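Xylanase inhibitor TL-XI (Triticum aestivum, PDB 3G7M) inhibits xylanases noncompetitively as a small thaumatin-like protein of wheat, probably as part of plant defence against polysaccharide-degrading enzymes. Local coordinates at residues W14-L19 / Y47-T52; D119-R124 / Y134-S139; T6-F11 / R144-F149. The protein carries 4 engineered substitutions. All coordinates share one frame; numbering follows the deposited sequence.

Contact 1: residues W14-L19 / Y47-T52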
# COMPACT_ATOMS: atom_id res chain seq x y z
N TRP A 14 -5.17 8.28 1.73
CA TRP A 14 -5.34 7.56 2.99
C TRP A 14 -4.78 6.14 2.89
O TRP A 14 -5.51 5.21 2.53
CB TRP A 14 -6.84 7.53 3.37
CG TRP A 14 -7.35 8.79 4.05
CD1 TRP A 14 -7.45 9.03 5.42
CD2 TRP A 14 -7.80 9.97 3.42
NE1 TRP A 14 -7.95 10.28 5.65
CE2 TRP A 14 -8.18 10.89 4.44
CE3 TRP A 14 -7.94 10.36 2.08
CZ2 TRP A 14 -8.68 12.17 4.16
CZ3 TRP A 14 -8.45 11.64 1.80
CH2 TRP A 14 -8.81 12.53 2.84
N PRO A 15 -3.49 5.95 3.18
CA PRO A 15 -2.88 4.63 3.02
C PRO A 15 -3.49 3.61 3.98
O PRO A 15 -3.87 3.98 5.08
CB PRO A 15 -1.40 4.87 3.39
CG PRO A 15 -1.20 6.30 3.24
CD PRO A 15 -2.49 6.95 3.60
N ALA A 16 -3.59 2.35 3.55
CA ALA A 16 -4.13 1.32 4.38
C ALA A 16 -3.25 0.12 4.27
O ALA A 16 -2.90 -0.31 3.18
CB ALA A 16 -5.51 0.97 3.94
N VAL A 17 -2.88 -0.40 5.43
CA VAL A 17 -2.10 -1.59 5.49
C VAL A 17 -2.94 -2.64 6.20
O VAL A 17 -3.45 -2.41 7.30
CB VAL A 17 -0.75 -1.33 6.21
CG1 VAL A 17 0.14 -2.59 6.24
CG2 VAL A 17 -0.01 -0.19 5.56
N ALA A 18 -3.09 -3.80 5.55
CA ALA A 18 -3.70 -5.00 6.16
C ALA A 18 -2.93 -6.28 5.80
O ALA A 18 -2.63 -6.49 4.64
CB ALA A 18 -5.19 -5.12 5.77
N LEU A 19 -2.60 -7.13 6.79
CA LEU A 19 -2.03 -8.46 6.54
C LEU A 19 -3.01 -9.36 5.79
O LEU A 19 -4.23 -9.24 5.93
CB LEU A 19 -1.68 -9.11 7.87
CG LEU A 19 -0.46 -8.61 8.66
CD1 LEU A 19 -0.80 -7.38 9.45
CD2 LEU A 19 0.02 -9.66 9.63
N TYR A 47 -1.02 -6.34 2.66
CA TYR A 47 -1.54 -5.61 1.51
C TYR A 47 -1.36 -4.15 1.87
O TYR A 47 -1.59 -3.77 3.04
CB TYR A 47 -3.03 -5.89 1.27
CG TYR A 47 -3.34 -7.20 0.60
CD1 TYR A 47 -2.68 -7.56 -0.58
CD2 TYR A 47 -4.32 -8.08 1.13
CE1 TYR A 47 -2.96 -8.76 -1.21
CE2 TYR A 47 -4.62 -9.29 0.51
CZ TYR A 47 -3.94 -9.64 -0.66
OH TYR A 47 -4.22 -10.87 -1.26
N ILE A 48 -0.99 -3.35 0.86
CA ILE A 48 -0.81 -1.92 1.05
C ILE A 48 -1.49 -1.25 -0.11
O ILE A 48 -1.18 -1.55 -1.27
CB ILE A 48 0.72 -1.56 1.11
CG1 ILE A 48 1.36 -2.20 2.33
CG2 ILE A 48 0.96 -0.03 1.08
CD1 ILE A 48 2.84 -2.19 2.33
N TRP A 49 -2.40 -0.34 0.19
CA TRP A 49 -3.06 0.45 -0.86
C TRP A 49 -3.43 1.83 -0.36
O TRP A 49 -3.59 2.03 0.83
CB TRP A 49 -4.33 -0.27 -1.37
CG TRP A 49 -5.46 -0.31 -0.40
CD1 TRP A 49 -6.48 0.56 -0.32
CD2 TRP A 49 -5.68 -1.29 0.62
NE1 TRP A 49 -7.34 0.21 0.69
CE2 TRP A 49 -6.87 -0.93 1.29
CE3 TRP A 49 -4.98 -2.43 1.04
CZ2 TRP A 49 -7.37 -1.66 2.36
CZ3 TRP A 49 -5.49 -3.16 2.10
CH2 TRP A 49 -6.67 -2.76 2.75
N GLY A 50 -3.61 2.77 -1.29
CA GLY A 50 -4.07 4.10 -0.95
C GLY A 50 -5.56 4.32 -1.22
O GLY A 50 -6.12 3.74 -2.15
N ARG A 51 -6.17 5.18 -0.39
CA ARG A 51 -7.57 5.55 -0.53
C ARG A 51 -7.70 7.04 -0.70
O ARG A 51 -7.01 7.82 -0.02
CB ARG A 51 -8.35 5.12 0.70
CG ARG A 51 -8.11 3.69 1.16
CD ARG A 51 -8.67 3.52 2.55
NE ARG A 51 -7.78 4.04 3.57
CZ ARG A 51 -8.12 4.21 4.84
NH1 ARG A 51 -9.35 3.92 5.24
NH2 ARG A 51 -7.23 4.66 5.71
N THR A 52 -8.61 7.45 -1.59
CA THR A 52 -8.79 8.87 -1.87
C THR A 52 -10.21 9.24 -1.57
O THR A 52 -11.07 8.38 -1.63
CB THR A 52 -8.50 9.22 -3.35
OG1 THR A 52 -9.39 8.50 -4.23
CG2 THR A 52 -7.04 8.90 -3.71
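A16 sets its CB over one face of the W49 indole, 3.8 Å from the centroid of the six-membered ring, a CH-pi contact displaced toward the rim. A18, two residues on, meets the same ring at its edge, with A18 CB 4.1 Å from W49 CH2. With CG lodged between the backbone N and the carbonyl carbon (chi1 71°), the indole turns back toward the neighbouring strand, its face under A16 and its CH2 edge toward A18. R51 shares this side of the sheet: its side chain leaves beside its backbone N, bends at chi3 and brings NE to W14 O at 2.8 Å, the oxygen lying close to the guanidinium plane. W14 O also takes a bent bond from R51 N, which comes from the face opposite to NE; R51 NH2 adds a weak bond to P15 O. Strands 13-19 and 44-52 are antiparallel neighbours in the larger sheet of the thaumatin-like fold; the axes of segments 14-19 and 47-52 approach to 4.3 Å, with 149° between their directions. A16 and W49 are joined by two backbone bonds, A16 N to W49 O (2.7 Å) and W49 N to A16 O; A18 and Y47 are paired likewise. The other face carries V17 and I48, lying side by side and pointing the same way, with V17 CG2 4.0 Å from I48 CG1. That face turns to the sheet that includes strand 3-7, where I5 touches P15, V17 and I48. On the indole side, W49 NE1 donates to G67 O, tying the ring to a loop, while M86 of strand 86-91 packs on both Y47 and W49.

Contact 2: residues D119-R124 / Y134-S139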
# COMPACT_ATOMS: atom_id res chain seq x y z
N ASP A 119 15.77 -3.33 -6.62
CA ASP A 119 15.48 -2.54 -7.78
C ASP A 119 14.08 -2.01 -7.71
O ASP A 119 13.22 -2.58 -7.06
CB ASP A 119 15.63 -3.39 -9.03
CG ASP A 119 17.04 -3.84 -9.24
OD1 ASP A 119 17.95 -3.04 -8.97
OD2 ASP A 119 17.24 -4.99 -9.68
N ALA A 120 13.85 -0.92 -8.42
CA ALA A 120 12.57 -0.26 -8.43
C ALA A 120 11.50 -1.09 -9.17
O ALA A 120 11.79 -1.70 -10.20
CB ALA A 120 12.74 1.13 -9.08
N LEU A 121 10.27 -1.11 -8.62
CA LEU A 121 9.11 -1.75 -9.25
C LEU A 121 7.99 -0.73 -9.55
O LEU A 121 7.24 -0.40 -8.65
CB LEU A 121 8.58 -2.86 -8.35
CG LEU A 121 7.53 -3.81 -8.95
CD1 LEU A 121 8.14 -4.75 -9.98
CD2 LEU A 121 6.88 -4.62 -7.86
N PRO A 122 7.89 -0.23 -10.80
CA PRO A 122 6.89 0.79 -11.13
C PRO A 122 5.51 0.22 -11.45
O PRO A 122 5.39 -0.91 -11.95
CB PRO A 122 7.46 1.46 -12.39
CG PRO A 122 8.23 0.39 -13.05
CD PRO A 122 8.69 -0.59 -11.98
N CYS A 123 4.48 1.02 -11.15
CA CYS A 123 3.10 0.78 -11.53
C CYS A 123 2.33 2.10 -11.68
O CYS A 123 1.65 2.55 -10.75
CB CYS A 123 2.43 -0.11 -10.49
SG CYS A 123 0.80 -0.70 -11.05
N ARG A 124 2.45 2.72 -12.86
CA ARG A 124 2.00 4.12 -13.05
C ARG A 124 0.67 4.32 -13.76
O ARG A 124 0.04 5.37 -13.62
CB ARG A 124 3.12 4.94 -13.66
CG ARG A 124 4.33 5.02 -12.70
CD ARG A 124 5.49 5.75 -13.31
NE ARG A 124 6.59 5.78 -12.35
CZ ARG A 124 7.75 6.43 -12.53
NH1 ARG A 124 8.00 7.12 -13.66
NH2 ARG A 124 8.68 6.37 -11.58
N TYR A 134 4.56 -10.13 -10.32
CA TYR A 134 5.24 -8.93 -10.71
C TYR A 134 5.82 -8.35 -9.43
O TYR A 134 5.21 -7.49 -8.77
CB TYR A 134 4.27 -7.95 -11.40
CG TYR A 134 4.85 -6.65 -11.89
CD1 TYR A 134 5.84 -6.63 -12.89
CD2 TYR A 134 4.41 -5.44 -11.36
CE1 TYR A 134 6.36 -5.41 -13.34
CE2 TYR A 134 4.94 -4.22 -11.80
CZ TYR A 134 5.90 -4.21 -12.79
OH TYR A 134 6.39 -2.99 -13.21
N ALA A 135 7.02 -8.83 -9.06
CA ALA A 135 7.61 -8.49 -7.78
C ALA A 135 9.10 -8.46 -7.88
O ALA A 135 9.66 -9.06 -8.78
CB ALA A 135 7.19 -9.51 -6.73
N LYS A 136 9.74 -7.76 -6.95
CA LYS A 136 11.19 -7.75 -6.85
C LYS A 136 11.56 -8.18 -5.44
O LYS A 136 10.72 -8.12 -4.52
CB LYS A 136 11.73 -6.36 -7.18
CG LYS A 136 11.67 -5.98 -8.67
CD LYS A 136 12.72 -6.70 -9.51
CE LYS A 136 12.57 -6.40 -11.01
NZ LYS A 136 13.87 -6.78 -11.76
N SER A 137 12.82 -8.62 -5.25
CA SER A 137 13.29 -9.04 -3.94
C SER A 137 14.34 -8.06 -3.39
O SER A 137 15.09 -7.44 -4.14
CB SER A 137 13.84 -10.48 -3.99
OG SER A 137 14.79 -10.67 -5.05
N CYS A 138 14.37 -7.92 -2.07
CA CYS A 138 15.30 -7.05 -1.37
C CYS A 138 15.88 -7.80 -0.19
O CYS A 138 15.13 -8.37 0.60
CB CYS A 138 14.55 -5.84 -0.82
SG CYS A 138 15.70 -4.65 -0.30
N SER A 139 17.21 -7.79 -0.06
CA SER A 139 17.87 -8.68 0.90
C SER A 139 19.08 -7.96 1.53
O SER A 139 20.23 -8.15 1.08
CB SER A 139 18.27 -10.05 0.21
OG SER A 139 18.83 -11.04 1.09
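L121 and K136 are the nearest backbone pair, their CA atoms 6.8 Å apart, and the touching parts, 119-122 and 134-136, run 149° apart with no beta pairing between them; side chains of each reach the other, in part its backbone. L121 reaches across with one methyl over the middle of the Y134 ring: CD1 stands 3.7 Å from the centroid, 14° off the ring normal, in a CH-pi contact. The other methyl, CD2, rests against Y134 O at 3.4 Å. CG of Y134 lies anti to its backbone N (chi1 -179°), which sends the ring back past L121 until the hydroxyl meets the next residue. There Y134 OH donates to P122 O at 2.6 Å, the hydroxyl lying in the P122 carbonyl plane and the oxygen at the edge of the tyrosine ring. In the thaumatin-like fold, strands 121-123 and 135-139 are outermost in different sheets, so this surface contact joins two sheet edges. V100 of strand 95-101 packs on both L121 and Y134. C138 is disulfide-bonded to C115 of strand 111-115, the neighbour of strand 121-123, and C123 to C128. K136 CG lies 4.0 Å from L121 CD1, and the bend at chi2 beyond it turns the chain toward D119; NZ remains 4.3 Å from D119 OD2, opposite charges beyond salt-bridge range.

Contact 3: residues T6-F11 / R144-F149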
# COMPACT_ATOMS: atom_id res chain seq x y z
N THR A 6 4.91 6.99 1.20
CA THR A 6 4.99 8.41 0.87
C THR A 6 3.89 8.80 -0.13
O THR A 6 3.62 8.08 -1.10
CB THR A 6 6.37 8.77 0.28
OG1 THR A 6 7.41 8.37 1.19
CG2 THR A 6 6.49 10.26 0.00
N ASN A 7 3.27 9.94 0.13
CA ASN A 7 2.27 10.51 -0.78
C ASN A 7 2.82 11.67 -1.61
O ASN A 7 3.07 12.75 -1.06
CB ASN A 7 1.03 10.93 0.00
CG ASN A 7 -0.03 11.53 -0.87
OD1 ASN A 7 -0.14 11.19 -2.05
ND2 ASN A 7 -0.83 12.44 -0.30
N ARG A 8 3.04 11.40 -2.92
CA ARG A 8 3.54 12.43 -3.86
C ARG A 8 2.47 13.02 -4.81
O ARG A 8 2.79 13.75 -5.76
CB ARG A 8 4.81 11.97 -4.61
CG ARG A 8 6.08 12.23 -3.81
CD ARG A 8 7.43 12.08 -4.57
NE ARG A 8 8.54 12.60 -3.74
CZ ARG A 8 9.27 11.87 -2.87
NH1 ARG A 8 9.06 10.56 -2.73
NH2 ARG A 8 10.23 12.46 -2.14
N CYS A 9 1.20 12.72 -4.54
CA CYS A 9 0.07 13.31 -5.24
C CYS A 9 -0.25 14.74 -4.75
O CYS A 9 0.16 15.14 -3.65
CB CYS A 9 -1.14 12.41 -5.07
SG CYS A 9 -0.73 10.69 -5.27
N HIS A 10 -0.97 15.51 -5.56
CA HIS A 10 -1.39 16.85 -5.15
C HIS A 10 -2.67 16.84 -4.28
O HIS A 10 -3.22 17.89 -3.94
CB HIS A 10 -1.64 17.70 -6.38
CG HIS A 10 -0.43 17.89 -7.25
ND1 HIS A 10 0.72 18.50 -6.80
CD2 HIS A 10 -0.23 17.57 -8.56
CE1 HIS A 10 1.60 18.55 -7.78
NE2 HIS A 10 1.05 17.99 -8.87
N PHE A 11 -3.15 15.66 -3.93
CA PHE A 11 -4.34 15.51 -3.11
C PHE A 11 -4.05 14.57 -1.94
O PHE A 11 -3.12 13.79 -1.97
CB PHE A 11 -5.54 15.00 -3.92
CG PHE A 11 -5.20 13.88 -4.84
CD1 PHE A 11 -5.00 14.12 -6.19
CD2 PHE A 11 -5.04 12.59 -4.36
CE1 PHE A 11 -4.66 13.08 -7.06
CE2 PHE A 11 -4.71 11.54 -5.23
CZ PHE A 11 -4.52 11.79 -6.59
N ARG A 144 15.77 -0.64 3.44
CA ARG A 144 14.67 0.29 3.66
C ARG A 144 13.65 0.25 2.52
O ARG A 144 13.99 0.57 1.39
CB ARG A 144 15.25 1.70 3.85
CG ARG A 144 15.71 1.90 5.27
CD ARG A 144 16.85 2.89 5.40
NE ARG A 144 17.49 2.70 6.70
CZ ARG A 144 18.69 3.18 7.04
NH1 ARG A 144 19.40 3.90 6.16
NH2 ARG A 144 19.19 2.95 8.25
N LEU A 145 12.40 -0.13 2.84
CA LEU A 145 11.31 -0.19 1.87
C LEU A 145 10.54 1.13 1.73
O LEU A 145 10.23 1.79 2.76
CB LEU A 145 10.31 -1.26 2.27
CG LEU A 145 10.67 -2.72 1.99
CD1 LEU A 145 9.61 -3.61 2.57
CD2 LEU A 145 10.76 -2.97 0.48
N GLN A 146 10.21 1.49 0.48
CA GLN A 146 9.44 2.69 0.18
C GLN A 146 8.31 2.45 -0.83
O GLN A 146 8.53 1.95 -1.93
CB GLN A 146 10.36 3.81 -0.30
CG GLN A 146 9.71 5.19 -0.22
CD GLN A 146 10.71 6.32 -0.46
OE1 GLN A 146 11.86 6.08 -0.90
NE2 GLN A 146 10.29 7.56 -0.15
N ILE A 147 7.09 2.82 -0.43
CA ILE A 147 5.96 2.86 -1.33
C ILE A 147 5.65 4.32 -1.63
O ILE A 147 5.42 5.12 -0.73
CB ILE A 147 4.75 2.21 -0.71
CG1 ILE A 147 5.12 0.93 0.03
CG2 ILE A 147 3.69 1.97 -1.73
CD1 ILE A 147 5.56 -0.22 -0.84
N VAL A 148 5.65 4.69 -2.90
CA VAL A 148 5.31 6.06 -3.27
C VAL A 148 3.98 6.05 -4.05
O VAL A 148 3.74 5.21 -4.96
CB VAL A 148 6.49 6.77 -4.08
CG1 VAL A 148 6.22 8.26 -4.28
CG2 VAL A 148 7.82 6.59 -3.37
N PHE A 149 3.11 6.98 -3.68
CA PHE A 149 1.95 7.34 -4.50
C PHE A 149 2.28 8.55 -5.36
O PHE A 149 2.83 9.54 -4.86
CB PHE A 149 0.70 7.63 -3.65
CG PHE A 149 0.28 6.46 -2.78
CD1 PHE A 149 -0.40 5.40 -3.32
CD2 PHE A 149 0.60 6.43 -1.42
CE1 PHE A 149 -0.75 4.35 -2.54
CE2 PHE A 149 0.23 5.37 -0.65
CZ PHE A 149 -0.45 4.34 -1.22
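T6 and V148 pair in parallel, an exception in a fold whose other neighbouring strands run antiparallel. Strand 3-7, near the N terminus, lies beside strand 145-149, near the C terminus, in the mixed sheet of the thaumatin-like fold, so the two ends of the chain are bound together. T6 grips the partner strand on both sides of V148: T6 N donates to I147 O (2.7 Å, practically straight), and T6 O accepts from F149 N at 2.9 Å. The same carbonyl oxygen also receives a CA-H...O contact from V148. Beyond the strand end the connection continues, with R8 N donating to F149 O at 2.7 Å.

On the T6 and V148 side, the extended Q146 side chain reaches across to T6, and Q146 NE2 donates to T6 OG1 at 3.3 Å, with the hydroxyl oxygen in the amide plane. R8, straight from CG to NE, passes V148, whose CG1 lies at the guanidinium edge, 4.0 Å from R8 NH1.

The other face carries N7 and F149. The first torsion of F149 (chi1 -58°) puts CG beside the backbone N, with the ring edge at N7 CA, while I5, V13 and M111 pack round the ring in the interior. C9 approaches from the turn, its SG 3.7 Å from F149 CB, and a disulfide to C150 locks this turn covalently to the residue after F149. The turn itself is shaped by N7: OD1 accepts from C9 N in an Asx turn, approached from above its carbonyl plane, and on the other branch of the same amide N7 ND2 donates to F11 O at 3.1 Å, the oxygen lying in the amide plane.

In the fold
Contact 1 is nested within the long loop closed by contact 3, and the two touch, their centres about 12 Å apart: the F149 ring packs on the backbone of segment 47-52, with F149 CE1 3.5 Å from G50 N, and on P15 of segment 14-19. Farther along, F11 CE2 is 3.8 Å from T52 CG2. Contact 2 also falls inside the loop of contact 3 but touches neither other contact; its centre is about 14 Å from that of contact 3 and about 18 Å from that of contact 1. It shares one sheet with each. A bound sodium ion lies about 4 Å from the R51 side chain in contact 1 and about 13 Å from that of F149.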